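Local coordinates for protein putative aminopeptidase (Leishmania major, PDB 5NTH) that probably removes amino acids from the N-termini of peptides, as an M17 family leucyl aminopeptidase with two manganese ions in its active site, at residues A[143-148]-A[192-197]; A[149-154]-A[181-186]; A[248-253]-A[258-263]. All blocks are in the same frame, centred on the assembly; numbering follows the deposited sequence.

How the interactions relate
Following the chain from the N terminus, strand 137-142 of the N-terminal domain leads into residues 143-148. Interaction 1 closes a large loop from there to residues 192-197. Interaction 2 (149-154 with 181-186) lies wholly within that loop and joins helix 148-156 to strand 181-185. The two contacts touch: Glu-148 CG lies 4.0 Å from Met-185 SD. Together they tie the helix, its following strand and the loop after helix 189-192 into one region. Interaction 3 (248-253 with 258-263) comes later, in series, and closes a short loop in the catalytic domain. Its centre is about 44 Å from that of interaction 1, on the opposite side of the chain's centre.

Interaction 1. Residues A[143-148]-A[192-197]; sequences APAGSE and TQELVR
Val-196 packs its two methyl groups against Ala-145 and Gly-146, the central residues of a type II beta turn that runs from Pro-144 to Ser-147. The turn links strand 137-142 to helix 148-156 in the N-terminal domain. Its partner is the loop after helix 189-192. The contact is small, mostly apolar and at the surface, with a carboxylate at one side.

Val-196 meets the turn with both branches. Val-196 CG1 is anti to the backbone N (chi1 -179°), and this sets it 3.8 Å from Gly-146 CA. Val-196 CG1 also lies 4.0 Å from Ala-145 O. The other branch, Val-196 CG2, faces the methyl of Ala-145, 4.1 Å from Ala-145 CB. The valine therefore spans the middle peptide of the turn. Gly-146 has positive phi, as expected at the third position of a type II turn. Its backbone angles by themselves call for glycine, since a CB would be jammed against the carbonyl O of Ala-145.

Ala-145 also has Glu-194 beside it. The glutamate chain is extended beyond CG and brings Glu-194 OE2 to 4.1 Å from Ala-145 CB. This is a van der Waals contact and not a polar bond.

The turn is held from within. Gly-146 N makes weak hydrogen bonds to both carboxylate oxygens of Glu-148, so the first residue of the helix reaches back over the turn. Glu-148 OE2 also bonds to Ser-187 OG, just before helix 189-192. Pro-144 O is gripped twice by Ser-147. Ser-147 N donates to Pro-144 O at 3.1 Å. Ser-147 OG donates to Pro-144 O at 2.6 Å, tilted 17° from the carbonyl plane, with a C=O...OG angle of 150°.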
loop_
_atom_site.group_PDB
_atom_site.type_symbol
_atom_site.label_atom_id
_atom_site.label_comp_id
_atom_site.label_asym_id
_atom_site.label_seq_id
_atom_site.Cartn_x
_atom_site.Cartn_y
_atom_site.Cartn_z
ATOM N N ALA A 143 45.860 -13.863 -16.186
ATOM C CA ALA A 143 45.167 -13.009 -17.129
ATOM C C ALA A 143 46.139 -12.438 -18.133
ATOM O O ALA A 143 47.224 -11.975 -17.748
ATOM C CB ALA A 143 44.443 -11.881 -16.413
ATOM N N PRO A 144 45.719 -12.413 -19.415
ATOM C CA PRO A 144 46.587 -11.985 -20.505
ATOM C C PRO A 144 46.866 -10.486 -20.483
ATOM O O PRO A 144 46.157 -9.702 -19.845
ATOM C CB PRO A 144 45.810 -12.383 -21.760
ATOM C CG PRO A 144 44.382 -12.362 -21.347
ATOM C CD PRO A 144 44.305 -12.458 -19.847
ATOM N N ALA A 145 47.940 -10.117 -21.161
ATOM C CA ALA A 145 48.358 -8.730 -21.232
ATOM C C ALA A 145 47.214 -7.916 -21.852
ATOM O O ALA A 145 46.577 -8.373 -22.809
ATOM C CB ALA A 145 49.630 -8.616 -22.074
ATOM N N GLY A 146 46.950 -6.739 -21.291
ATOM C CA GLY A 146 45.755 -5.958 -21.632
ATOM C C GLY A 146 44.708 -5.934 -20.529
ATOM O O GLY A 146 43.859 -5.048 -20.495
ATOM N N SER A 147 44.789 -6.898 -19.620
ATOM C CA SER A 147 43.899 -6.996 -18.494
ATOM C C SER A 147 44.365 -6.259 -17.201
ATOM O O SER A 147 43.635 -6.202 -16.205
ATOM C CB SER A 147 43.607 -8.472 -18.248
ATOM O OG SER A 147 44.730 -9.187 -17.752
ATOM N N GLU A 148 45.519 -5.605 -17.229
ATOM C CA GLU A 148 46.061 -4.965 -16.023
ATOM C C GLU A 148 45.112 -4.012 -15.285
ATOM O O GLU A 148 45.022 -4.072 -14.058
ATOM C CB GLU A 148 47.374 -4.241 -16.305
ATOM C CG GLU A 148 48.530 -5.161 -16.702
ATOM C CD GLU A 148 48.636 -5.419 -18.201
ATOM O OE1 GLU A 148 48.313 -4.518 -19.033
ATOM O OE2 GLU A 148 49.041 -6.546 -18.554
ATOM N N THR A 192 57.401 -4.439 -17.911
ATOM C CA THR A 192 58.163 -4.258 -19.125
ATOM C C THR A 192 57.781 -2.979 -19.901
ATOM O O THR A 192 58.498 -2.592 -20.830
ATOM C CB THR A 192 58.012 -5.522 -20.018
ATOM O OG1 THR A 192 56.631 -5.775 -20.358
ATOM C CG2 THR A 192 58.580 -6.773 -19.271
ATOM N N GLN A 193 56.660 -2.326 -19.549
ATOM C CA GLN A 193 56.078 -1.215 -20.381
ATOM C C GLN A 193 55.783 -1.641 -21.820
ATOM O O GLN A 193 55.673 -0.785 -22.708
ATOM C CB GLN A 193 57.005 0.023 -20.452
ATOM C CG GLN A 193 57.689 0.407 -19.146
ATOM C CD GLN A 193 56.702 0.901 -18.109
ATOM O OE1 GLN A 193 55.728 1.600 -18.457
ATOM N NE2 GLN A 193 56.940 0.547 -16.826
ATOM N N GLU A 194 55.673 -2.954 -22.044
ATOM C CA GLU A 194 55.390 -3.468 -23.363
ATOM C C GLU A 194 54.022 -2.922 -23.782
ATOM O O GLU A 194 53.109 -2.723 -22.945
ATOM C CB GLU A 194 55.410 -5.006 -23.404
ATOM C CG GLU A 194 54.046 -5.678 -23.238
ATOM C CD GLU A 194 54.123 -7.182 -23.046
ATOM O OE1 GLU A 194 54.985 -7.649 -22.253
ATOM O OE2 GLU A 194 53.296 -7.895 -23.666
ATOM N N LEU A 195 53.903 -2.695 -25.085
ATOM C CA LEU A 195 52.732 -2.093 -25.680
ATOM C C LEU A 195 51.645 -3.114 -25.994
ATOM O O LEU A 195 51.926 -4.199 -26.498
ATOM C CB LEU A 195 53.148 -1.383 -26.946
ATOM C CG LEU A 195 54.220 -0.313 -26.707
ATOM C CD1 LEU A 195 54.504 0.380 -28.030
ATOM C CD2 LEU A 195 53.847 0.713 -25.624
ATOM N N VAL A 196 50.402 -2.761 -25.670
ATOM C CA VAL A 196 49.250 -3.619 -25.947
ATOM C C VAL A 196 48.234 -2.751 -26.649
ATOM O O VAL A 196 47.848 -1.695 -26.120
ATOM C CB VAL A 196 48.629 -4.158 -24.650
ATOM C CG1 VAL A 196 47.433 -5.064 -24.969
ATOM C CG2 VAL A 196 49.685 -4.885 -23.803
ATOM N N ARG A 197 47.806 -3.188 -27.835
ATOM C CA ARG A 197 47.032 -2.344 -28.732
ATOM C C ARG A 197 47.811 -1.009 -28.815
ATOM O O ARG A 197 47.233 0.063 -28.858
ATOM C CB ARG A 197 45.583 -2.176 -28.222
#

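Interaction 2. Residues A[149-154]-A[181-186]; sequences TAVANA and LNVVMS
Val-151 on helix 148-156 meets Val-183 and Met-185 on strand 181-185. These two strand residues lie two apart, so both side chains leave the same face of the strand. The contact belongs to a beta-alpha-beta crossover: strand 137-142, helix 148-156 and strand 181-185, the two strands being parallel neighbours in the sheet of the N-terminal domain.

One methyl carries most of the touching. The chi1 of Val-151 (179°) places CG1 opposite the backbone N, which aims this methyl at the sheet. Val-151 CG1 lies 4.0 Å from Val-183 CG1, methyl against methyl. Val-151 CG1 is also 4.0 Å from Met-185 SD. The methionine runs alongside the valine in the opposite sense. Its sulfur approaches the root of the branch as well, with Met-185 SD 4.1 Å from Val-151 CB. The methylene is close too: Met-185 CG is 4.1 Å from Val-151 CG1. The chain of Met-185 then bends at the sulfur (chi3 -78°), so its terminal methyl turns away from the line of CB and CG.

Further apolar groups stand around this shell: Phe-34 on the neighbouring strand 32-34 touches both Val-183 and Met-185, and Met-120 of helix 117-127 touches Val-151. The helix is fixed by polar bonds on other faces, from Thr-149 OG1 to Glu-533 OE2 and from Asn-153 ND2 to Asp-454 OD1 and Ser-452 O. Backbone bonds hold the strand to Asn-31 and Thr-33, and to Leu-137 and Val-139 of strand 137-142.

The three touching side chains are buried and bring only carbon and sulfur to each other. The contact thus rests on van der Waals and hydrophobic packing, which joins helix to sheet without setting a directional bond between them.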
loop_
_atom_site.group_PDB
_atom_site.type_symbol
_atom_site.label_atom_id
_atom_site.label_comp_id
_atom_site.label_asym_id
_atom_site.label_seq_id
_atom_site.Cartn_x
_atom_site.Cartn_y
_atom_site.Cartn_z
ATOM N N THR A 149 44.409 -3.140 -15.997
ATOM C CA THR A 149 43.555 -2.163 -15.291
ATOM C C THR A 149 42.317 -2.836 -14.676
ATOM O O THR A 149 41.921 -2.491 -13.582
ATOM C CB THR A 149 43.167 -0.953 -16.158
ATOM O OG1 THR A 149 42.472 -1.412 -17.308
ATOM C CG2 THR A 149 44.398 -0.195 -16.611
ATOM N N ALA A 150 41.739 -3.811 -15.364
ATOM C CA ALA A 150 40.637 -4.598 -14.835
ATOM C C ALA A 150 41.035 -5.411 -13.595
ATOM O O ALA A 150 40.300 -5.479 -12.606
ATOM C CB ALA A 150 40.095 -5.514 -15.912
ATOM N N VAL A 151 42.207 -6.015 -13.642
ATOM C CA VAL A 151 42.773 -6.648 -12.475
ATOM C C VAL A 151 43.033 -5.620 -11.372
ATOM O O VAL A 151 42.637 -5.838 -10.239
ATOM C CB VAL A 151 44.076 -7.412 -12.809
ATOM C CG1 VAL A 151 44.674 -8.065 -11.559
ATOM C CG2 VAL A 151 43.798 -8.495 -13.833
ATOM N N ALA A 152 43.687 -4.509 -11.647
ATOM C CA ALA A 152 43.952 -3.599 -10.541
ATOM C C ALA A 152 42.633 -3.186 -9.853
ATOM O O ALA A 152 42.527 -3.225 -8.607
ATOM C CB ALA A 152 44.723 -2.391 -10.998
ATOM N N ASN A 153 41.640 -2.824 -10.682
ATOM C CA ASN A 153 40.283 -2.537 -10.223
ATOM C C ASN A 153 39.626 -3.704 -9.466
ATOM O O ASN A 153 39.206 -3.506 -8.345
ATOM C CB ASN A 153 39.409 -2.111 -11.410
ATOM C CG ASN A 153 37.998 -1.622 -11.001
ATOM O OD1 ASN A 153 37.759 -1.236 -9.875
ATOM N ND2 ASN A 153 37.073 -1.622 -11.946
ATOM N N ALA A 154 39.562 -4.890 -10.079
ATOM C CA ALA A 154 38.888 -6.095 -9.518
ATOM C C ALA A 154 39.397 -6.514 -8.153
ATOM O O ALA A 154 38.644 -7.055 -7.310
ATOM C CB ALA A 154 39.021 -7.270 -10.466
ATOM N N LEU A 181 47.149 -6.827 0.157
ATOM C CA LEU A 181 47.072 -7.710 -1.019
ATOM C C LEU A 181 48.234 -7.478 -1.942
ATOM O O LEU A 181 48.528 -6.348 -2.262
ATOM C CB LEU A 181 45.789 -7.509 -1.806
ATOM C CG LEU A 181 44.494 -7.829 -1.074
ATOM C CD1 LEU A 181 44.066 -6.615 -0.263
ATOM C CD2 LEU A 181 43.407 -8.190 -2.065
ATOM N N ASN A 182 48.893 -8.561 -2.344
ATOM C CA ASN A 182 50.068 -8.520 -3.211
ATOM C C ASN A 182 49.726 -9.212 -4.549
ATOM O O ASN A 182 49.563 -10.438 -4.606
ATOM C CB ASN A 182 51.229 -9.203 -2.502
ATOM C CG ASN A 182 52.507 -9.226 -3.339
ATOM O OD1 ASN A 182 52.979 -10.302 -3.744
ATOM N ND2 ASN A 182 53.056 -8.028 -3.634
ATOM N N VAL A 183 49.582 -8.421 -5.612
ATOM C CA VAL A 183 49.129 -8.971 -6.886
ATOM C C VAL A 183 50.322 -9.416 -7.711
ATOM O O VAL A 183 51.297 -8.668 -7.912
ATOM C CB VAL A 183 48.267 -7.994 -7.725
ATOM C CG1 VAL A 183 47.611 -8.725 -8.885
ATOM C CG2 VAL A 183 47.155 -7.372 -6.886
ATOM N N VAL A 184 50.196 -10.642 -8.195
ATOM C CA VAL A 184 51.182 -11.268 -9.049
ATOM C C VAL A 184 50.464 -11.704 -10.302
ATOM O O VAL A 184 49.812 -12.741 -10.327
ATOM C CB VAL A 184 51.821 -12.505 -8.371
ATOM C CG1 VAL A 184 52.889 -13.119 -9.259
ATOM C CG2 VAL A 184 52.433 -12.129 -7.036
ATOM N N MET A 185 50.564 -10.909 -11.348
ATOM C CA MET A 185 49.949 -11.318 -12.597
ATOM C C MET A 185 50.896 -12.195 -13.433
ATOM O O MET A 185 52.122 -11.990 -13.430
ATOM C CB MET A 185 49.558 -10.092 -13.386
ATOM C CG MET A 185 48.438 -9.303 -12.738
ATOM S SD MET A 185 48.092 -7.785 -13.651
ATOM C CE MET A 185 49.480 -6.781 -13.063
ATOM N N SER A 186 50.325 -13.137 -14.187
ATOM C CA SER A 186 51.134 -13.942 -15.112
ATOM C C SER A 186 51.795 -13.065 -16.230
ATOM O O SER A 186 52.975 -13.243 -16.535
ATOM C CB SER A 186 50.353 -15.157 -15.663
ATOM O OG SER A 186 49.158 -14.767 -16.306
#

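Interaction 3. Residues A[248-253]-A[258-263]; sequences TVIKGD and KGYGGI
Ile-250 has the most surface covered in this contact, followed by Lys-258 and Tyr-260, which pack against it. Ile-250 sits on strand 246-251, an outermost strand within this chain of the mixed sheet of the catalytic domain. Its two partners follow the short helix 253-257. The contact folds the chain after that helix back onto strand 246-251.

Ile-250 uses one branch for each partner. Ile-250 CD1 reaches the tyrosine ring, 3.6 Å from Tyr-260 CE1. Ile-250 CD1 is also 3.9 Å from both Tyr-260 CZ and Tyr-260 OH, so it lies by the phenol end of the ring. The two side chains cross at about a right angle. The other branch points along the lysine chain. Ile-250 CG2 meets it at longer range, 4.4 Å from Lys-258 CD. Here the aliphatic part of Lys-258 does the touching.

A Schellman motif ends helix 253-257 between the two partners and lets the chain turn back. Gly-259, with positive phi, is its C-prime residue: Tyr-260 N bonds to Leu-255 O and Gly-259 N to Arg-256 O. The chain then turns again at Tyr-260, the centre of an inverse gamma turn and the N-cap residue of helix 261-267.

Lys-377 reaches the same ring in a cation-pi contact, which may polarise its pi system, and donates from NZ to Lys-258 O. Leu-255, Leu-276 of strand 275-282 and Tyr-401 of helix 391-404 also pack on Tyr-260.

Between the two segments themselves, the chemistry is a hydrocarbon side chain against an aromatic ring and lysine methylenes. The contact therefore depends on shape and burial, with no directional bond to fix one segment against the other.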
loop_
_atom_site.group_PDB
_atom_site.type_symbol
_atom_site.label_atom_id
_atom_site.label_comp_id
_atom_site.label_asym_id
_atom_site.label_seq_id
_atom_site.Cartn_x
_atom_site.Cartn_y
_atom_site.Cartn_z
ATOM N N THR A 248 37.731 26.007 -8.032
ATOM C CA THR A 248 36.650 26.992 -7.906
ATOM C C THR A 248 35.535 26.401 -7.054
ATOM O O THR A 248 35.053 25.305 -7.340
ATOM C CB THR A 248 36.096 27.389 -9.287
ATOM O OG1 THR A 248 37.169 27.928 -10.086
ATOM C CG2 THR A 248 34.943 28.417 -9.139
ATOM N N VAL A 249 35.150 27.117 -6.003
ATOM C CA VAL A 249 34.073 26.682 -5.108
ATOM C C VAL A 249 33.019 27.750 -5.088
ATOM O O VAL A 249 33.330 28.891 -4.799
ATOM C CB VAL A 249 34.564 26.529 -3.657
ATOM C CG1 VAL A 249 33.431 26.086 -2.743
ATOM C CG2 VAL A 249 35.711 25.536 -3.574
ATOM N N ILE A 250 31.770 27.400 -5.355
ATOM C CA ILE A 250 30.654 28.325 -5.079
ATOM C C ILE A 250 29.848 27.705 -3.955
ATOM O O ILE A 250 29.427 26.564 -4.075
ATOM C CB ILE A 250 29.801 28.603 -6.340
ATOM C CG1 ILE A 250 30.710 29.127 -7.481
ATOM C CG2 ILE A 250 28.689 29.628 -6.036
ATOM C CD1 ILE A 250 30.135 28.963 -8.862
ATOM N N LYS A 251 29.655 28.435 -2.861
ATOM C CA LYS A 251 29.067 27.849 -1.640
ATOM C C LYS A 251 27.834 28.614 -1.137
ATOM O O LYS A 251 27.824 29.840 -1.152
ATOM C CB LYS A 251 30.129 27.802 -0.535
ATOM C CG LYS A 251 29.664 27.229 0.800
ATOM C CD LYS A 251 30.792 27.268 1.850
ATOM C CE LYS A 251 30.288 27.112 3.299
ATOM N NZ LYS A 251 31.355 26.803 4.313
ATOM N N GLY A 252 26.809 27.866 -0.703
ATOM C CA GLY A 252 25.694 28.392 0.088
ATOM C C GLY A 252 24.940 29.505 -0.605
ATOM O O GLY A 252 24.402 29.280 -1.667
ATOM N N ASP A 253 24.913 30.698 -0.009
ATOM C CA ASP A 253 24.238 31.877 -0.613
ATOM C C ASP A 253 24.887 32.372 -1.902
ATOM O O ASP A 253 24.207 32.935 -2.749
ATOM C CB ASP A 253 24.092 33.037 0.400
ATOM C CG ASP A 253 23.275 32.633 1.657
ATOM O OD1 ASP A 253 22.722 31.502 1.743
ATOM O OD2 ASP A 253 23.183 33.465 2.581
ATOM N N LYS A 258 24.595 34.086 -7.327
ATOM C CA LYS A 258 25.165 34.007 -8.669
ATOM C C LYS A 258 24.286 33.227 -9.648
ATOM O O LYS A 258 24.750 32.874 -10.724
ATOM C CB LYS A 258 26.589 33.436 -8.602
ATOM C CG LYS A 258 27.521 34.276 -7.718
ATOM C CD LYS A 258 28.962 33.761 -7.653
ATOM C CE LYS A 258 29.770 34.080 -8.913
ATOM N NZ LYS A 258 31.207 34.348 -8.584
ATOM N N GLY A 259 23.029 32.973 -9.303
ATOM C CA GLY A 259 22.085 32.390 -10.245
ATOM C C GLY A 259 21.995 30.867 -10.384
ATOM O O GLY A 259 21.282 30.387 -11.284
ATOM N N TYR A 260 22.667 30.089 -9.520
ATOM C CA TYR A 260 22.514 28.592 -9.532
ATOM C C TYR A 260 21.315 28.126 -8.702
ATOM O O TYR A 260 21.470 27.432 -7.694
ATOM C CB TYR A 260 23.810 27.853 -9.096
ATOM C CG TYR A 260 25.027 28.243 -9.927
ATOM C CD1 TYR A 260 25.805 29.348 -9.570
ATOM C CD2 TYR A 260 25.367 27.539 -11.089
ATOM C CE1 TYR A 260 26.897 29.733 -10.336
ATOM C CE2 TYR A 260 26.458 27.914 -11.861
ATOM C CZ TYR A 260 27.222 29.011 -11.479
ATOM O OH TYR A 260 28.303 29.404 -12.226
ATOM N N GLY A 261 20.116 28.497 -9.165
ATOM C CA GLY A 261 18.892 28.241 -8.425
ATOM C C GLY A 261 18.562 26.766 -8.191
ATOM O O GLY A 261 17.946 26.406 -7.182
ATOM N N GLY A 262 18.974 25.906 -9.115
ATOM C CA GLY A 262 18.614 24.502 -9.061
ATOM C C GLY A 262 19.294 23.831 -7.895
ATOM O O GLY A 262 18.640 23.195 -7.076
ATOM N N ILE A 263 20.604 23.976 -7.805
ATOM C CA ILE A 263 21.330 23.340 -6.724
ATOM C C ILE A 263 21.155 24.059 -5.377
ATOM O O ILE A 263 21.127 23.412 -4.341
ATOM C CB ILE A 263 22.813 23.137 -7.047
ATOM C CG1 ILE A 263 23.476 22.331 -5.918
ATOM C CG2 ILE A 263 23.522 24.473 -7.266
ATOM C CD1 ILE A 263 24.912 21.955 -6.198
#